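Long-range contacts in putative aldehyde dehydrogenase (Burkholderia cenocepacia, PDB 4YWE), which probably oxidises aldehydes with NAD or NADP as electron acceptor, as in other aldehyde dehydrogenases, and binds calcium and magnesium ions: residues D87-L92 against A109-L114; Q38-I43 against A186-L191. One frame throughout, in Å; residues are numbered along the deposited sequence.

Contact 1: residues D87-L92 against A109-L114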
# COMPACT_ATOMS: atom_id res chain seq x y z
N ASP A 87 -32.87 -6.77 3.45
CA ASP A 87 -34.33 -6.86 3.37
C ASP A 87 -34.84 -8.21 3.85
O ASP A 87 -35.98 -8.33 4.29
CB ASP A 87 -34.81 -6.59 1.95
CG ASP A 87 -35.20 -5.15 1.72
OD1 ASP A 87 -35.70 -4.51 2.67
OD2 ASP A 87 -35.00 -4.65 0.59
N SER A 88 -33.99 -9.23 3.78
CA SER A 88 -34.40 -10.59 4.14
C SER A 88 -33.83 -11.02 5.48
O SER A 88 -33.68 -12.22 5.74
CB SER A 88 -33.96 -11.57 3.05
OG SER A 88 -34.50 -11.23 1.79
N ILE A 89 -33.53 -10.06 6.35
CA ILE A 89 -32.94 -10.35 7.65
C ILE A 89 -33.86 -11.21 8.51
O ILE A 89 -33.43 -12.23 9.06
CB ILE A 89 -32.57 -9.05 8.39
CG1 ILE A 89 -31.29 -8.45 7.81
CG2 ILE A 89 -32.38 -9.32 9.88
CD1 ILE A 89 -30.82 -7.20 8.53
N GLU A 90 -35.13 -10.81 8.62
CA GLU A 90 -36.09 -11.54 9.44
C GLU A 90 -36.27 -12.97 8.94
O GLU A 90 -36.34 -13.91 9.74
CB GLU A 90 -37.44 -10.81 9.46
CG GLU A 90 -37.40 -9.45 10.13
CD GLU A 90 -36.94 -9.54 11.58
OE1 GLU A 90 -36.09 -8.71 11.98
OE2 GLU A 90 -37.43 -10.42 12.31
N GLU A 91 -36.35 -13.13 7.63
CA GLU A 91 -36.51 -14.44 7.00
C GLU A 91 -35.29 -15.33 7.23
O GLU A 91 -35.42 -16.50 7.60
CB GLU A 91 -36.77 -14.28 5.50
CG GLU A 91 -36.76 -15.57 4.71
CD GLU A 91 -36.97 -15.34 3.22
OE1 GLU A 91 -37.22 -14.18 2.84
OE2 GLU A 91 -36.87 -16.31 2.45
N LEU A 92 -34.10 -14.77 7.02
CA LEU A 92 -32.86 -15.52 7.18
C LEU A 92 -32.60 -15.85 8.65
O LEU A 92 -32.06 -16.91 8.97
CB LEU A 92 -31.68 -14.75 6.59
CG LEU A 92 -31.66 -14.62 5.07
CD1 LEU A 92 -30.55 -13.68 4.63
CD2 LEU A 92 -31.49 -15.99 4.42
N ALA A 109 -28.39 -10.87 14.19
CA ALA A 109 -27.10 -10.21 14.11
C ALA A 109 -26.23 -10.86 13.03
O ALA A 109 -25.47 -10.18 12.34
CB ALA A 109 -26.40 -10.25 15.46
N ASP A 110 -26.35 -12.18 12.90
CA ASP A 110 -25.61 -12.93 11.89
C ASP A 110 -26.00 -12.49 10.49
O ASP A 110 -25.14 -12.32 9.62
CB ASP A 110 -25.84 -14.43 12.06
CG ASP A 110 -25.03 -15.03 13.19
OD1 ASP A 110 -24.39 -14.26 13.94
OD2 ASP A 110 -25.04 -16.27 13.34
N ALA A 111 -27.30 -12.31 10.27
CA ALA A 111 -27.81 -11.89 8.97
C ALA A 111 -27.35 -10.47 8.65
O ALA A 111 -27.03 -10.16 7.50
CB ALA A 111 -29.32 -11.98 8.94
N ALA A 112 -27.32 -9.61 9.66
CA ALA A 112 -26.86 -8.24 9.50
C ALA A 112 -25.37 -8.23 9.16
O ALA A 112 -24.92 -7.41 8.36
CB ALA A 112 -27.14 -7.43 10.75
N ALA A 113 -24.63 -9.13 9.78
CA ALA A 113 -23.20 -9.27 9.51
C ALA A 113 -22.99 -9.77 8.09
O ALA A 113 -22.07 -9.33 7.39
CB ALA A 113 -22.56 -10.22 10.51
N LEU A 114 -23.84 -10.70 7.66
CA LEU A 114 -23.80 -11.24 6.31
C LEU A 114 -23.96 -10.12 5.28
O LEU A 114 -23.25 -10.08 4.27
CB LEU A 114 -24.89 -12.29 6.11
CG LEU A 114 -25.05 -12.84 4.70
CD1 LEU A 114 -23.76 -13.51 4.24
CD2 LEU A 114 -26.21 -13.82 4.63

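Contact 2: residues Q38-I43 against A186-L191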
# COMPACT_ATOMS: atom_id res chain seq x y z
N GLN A 38 -35.96 -32.48 16.79
CA GLN A 38 -36.83 -33.12 15.82
C GLN A 38 -36.54 -32.69 14.39
O GLN A 38 -36.26 -31.51 14.14
CB GLN A 38 -38.30 -32.84 16.16
CG GLN A 38 -38.71 -33.28 17.55
CD GLN A 38 -38.43 -34.75 17.80
OE1 GLN A 38 -38.71 -35.60 16.95
NE2 GLN A 38 -37.86 -35.05 18.96
N PRO A 39 -36.59 -33.64 13.44
CA PRO A 39 -36.43 -33.35 12.02
C PRO A 39 -37.58 -32.52 11.46
O PRO A 39 -38.74 -32.82 11.75
CB PRO A 39 -36.40 -34.74 11.37
CG PRO A 39 -36.08 -35.68 12.49
CD PRO A 39 -36.71 -35.08 13.70
N PHE A 40 -37.27 -31.50 10.66
CA PHE A 40 -38.31 -30.66 10.08
C PHE A 40 -38.05 -30.40 8.60
O PHE A 40 -38.88 -29.80 7.91
CB PHE A 40 -38.40 -29.33 10.84
CG PHE A 40 -37.17 -28.47 10.73
CD1 PHE A 40 -36.11 -28.65 11.59
CD2 PHE A 40 -37.09 -27.47 9.77
CE1 PHE A 40 -34.98 -27.86 11.50
CE2 PHE A 40 -35.96 -26.68 9.67
CZ PHE A 40 -34.90 -26.87 10.53
N ALA A 41 -36.90 -30.85 8.11
CA ALA A 41 -36.54 -30.66 6.71
C ALA A 41 -35.51 -31.68 6.27
O ALA A 41 -35.02 -32.48 7.07
CB ALA A 41 -36.03 -29.25 6.48
N THR A 42 -35.18 -31.67 4.98
CA THR A 42 -34.16 -32.56 4.43
C THR A 42 -33.25 -31.81 3.45
O THR A 42 -33.69 -30.87 2.78
CB THR A 42 -34.78 -33.76 3.69
OG1 THR A 42 -35.65 -33.30 2.65
CG2 THR A 42 -35.56 -34.65 4.66
N ILE A 43 -32.00 -32.23 3.37
CA ILE A 43 -31.06 -31.69 2.39
C ILE A 43 -30.56 -32.82 1.50
O ILE A 43 -30.61 -33.99 1.88
CB ILE A 43 -29.89 -30.96 3.07
CG1 ILE A 43 -29.22 -31.87 4.10
CG2 ILE A 43 -30.36 -29.66 3.70
CD1 ILE A 43 -28.05 -31.22 4.82
N ALA A 186 -26.15 -27.75 9.82
CA ALA A 186 -26.84 -26.48 9.60
C ALA A 186 -26.37 -25.81 8.31
O ALA A 186 -25.22 -25.39 8.22
CB ALA A 186 -26.64 -25.54 10.79
N CYS A 187 -27.26 -25.70 7.33
CA CYS A 187 -26.90 -25.09 6.06
C CYS A 187 -28.09 -24.54 5.28
O CYS A 187 -27.95 -24.12 4.13
CB CYS A 187 -26.16 -26.10 5.18
SG CYS A 187 -27.11 -27.57 4.73
N LEU A 188 -29.27 -24.53 5.91
CA LEU A 188 -30.48 -24.09 5.22
C LEU A 188 -30.46 -22.60 4.90
O LEU A 188 -31.03 -22.17 3.90
CB LEU A 188 -31.72 -24.43 6.05
CG LEU A 188 -32.17 -25.89 6.03
CD1 LEU A 188 -33.52 -26.05 6.71
CD2 LEU A 188 -32.22 -26.41 4.60
N SER A 189 -29.79 -21.82 5.75
CA SER A 189 -29.70 -20.38 5.53
C SER A 189 -28.89 -20.07 4.27
O SER A 189 -29.26 -19.21 3.48
CB SER A 189 -29.08 -19.69 6.74
OG SER A 189 -27.74 -20.08 6.93
N VAL A 190 -27.79 -20.80 4.10
CA VAL A 190 -26.90 -20.61 2.96
C VAL A 190 -27.61 -20.84 1.63
O VAL A 190 -27.39 -20.11 0.67
CB VAL A 190 -25.66 -21.53 3.09
CG1 VAL A 190 -24.91 -21.61 1.77
CG2 VAL A 190 -24.75 -21.05 4.21
N LEU A 191 -28.47 -21.86 1.60
CA LEU A 191 -29.25 -22.17 0.40
C LEU A 191 -30.14 -21.00 -0.01
O LEU A 191 -30.31 -20.72 -1.20
CB LEU A 191 -30.10 -23.42 0.63
CG LEU A 191 -29.34 -24.71 0.97
CD1 LEU A 191 -30.30 -25.82 1.35
CD2 LEU A 191 -28.46 -25.13 -0.20

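Contact 1: residues D87-L92 against A109-L114
Ile89 and Ala111 bring the two backbones closest together, their CA atoms 5.5 Å apart. Such an approach between helices needs a small residue at the meeting point, and Ala111, with a lone methyl aimed at the partner, provides it. Residues 89-92 form the first turn of helix 89-100, with Ser88 in the N-cap position; its carbonyl O receives the bond from Leu92 N at 2.9 Å. Residues 109-114 lie within helix 104-124, the next along the chain, and in this N-terminal part of the aldehyde dehydrogenase chain both pack against helices 160-174 and 188-200.

The Ala111 methyl meets both backbone and side chain of Ile89, with CB 4.1 Å from Ile89 O and 4.2 Å from both Ile89 CG1 and CG2. Isoleucine is long enough to span two positions of the partner helix: its extended chain (chi2 -177°) carries CD1 on to Ala112, 4.2 Å from its CA. Leu92 meets the same methyl from its own root, CB to Ala111 CB being 4.3 Å, while its CD1 touches Leu114 CD2 at 4.3 Å. The forked leucine ends fill the buried side, together with Met161 and Val193.

Glu90 and Glu91 have salt-bridge partners outside the contact, Arg108 and Arg192. The buried Asp110 carboxylate is satisfied through both oxygens, OD2 by Lys102 and OD1 by Gln162. No hydrogen bond spans the segments, so the contact rests on shape and on burying Leu92, Ala111 and Leu114, while its Ile89-Ala112 side is open to solvent.

Contact 2: residues Q38-I43 against A186-L191
Asp99 OD2 accepts hydrogen bonds from two successive backbone amides, Cys187 N and Leu188 N, at the point where the chain turns into helix 188-200. Asp99 is also one of the calcium-site residues, which Val32, next to Val31, and Asp185, just before 186-191, complete on the protein side; the N-terminal end of the helix would probably help to stabilise its negative charge. Both residues whose amides hold this carboxylate also touch strand 38-43 with their side chains.

Leu188 is the main apolar bridge. Its forked end splits between strand residues: CD1 lies 3.9 Å from Phe40 CE2 and 4.1 Å from Ala41 CB, whereas CD2 rests 3.9 Å from Ile43 CG2. The phenyl ring and the leucine reach for each other from opposite directions, and the methyl meets the ring at a slant. At its edge, the ring has Gln38 O in its plane.

Strand 38-44 pairs antiparallel with 28-33 as a two-stranded sheet, in which Phe40 and Ala41 both lie opposite Val31, a classic beta bulge. The extra residue interrupts the usual alternation, allowing two consecutive side chains to meet the same leucine methyl. Regular alternation resumes beyond it: Thr42 points away and Ile43 toward the helix.

Ile43 holds CG1 between its backbone N and carbonyl carbon (chi1 53°), and the extended remainder delivers CD1 to Cys187 SG at 3.8 Å. Its CG2 branch also touches that sulfur, at 4.0 Å. With Asp99 taking the amides at this helix start, the compact cysteine thiol, tolerant of apolar neighbours, suits a buried place against Ile43. Ile95 of helix 89-100 touches Leu188, and Arg98 of the same helix touches the Phe40 side chain.

Contact 1 is nested within the chain loop that contact 2 closes, and the centres of the two are about 17 Å apart. They adjoin where Leu92 CD2 lies 4.0 Å from Ser189 O, a packing contact. Two helices connect them: 89-100 starts in contact 1 and carries Asp99 near its far end, while 188-200 starts in contact 2 and lays Arg192 and Val193 against Leu92. Contact 2 is the nearer to the calcium site: the Phe40 side chain is about 5 Å from the ion, and that of Leu188 about 4 Å from the Asp99 side chain. Leu92 in contact 1 is about 11 Å from Asp99, side chain to side chain.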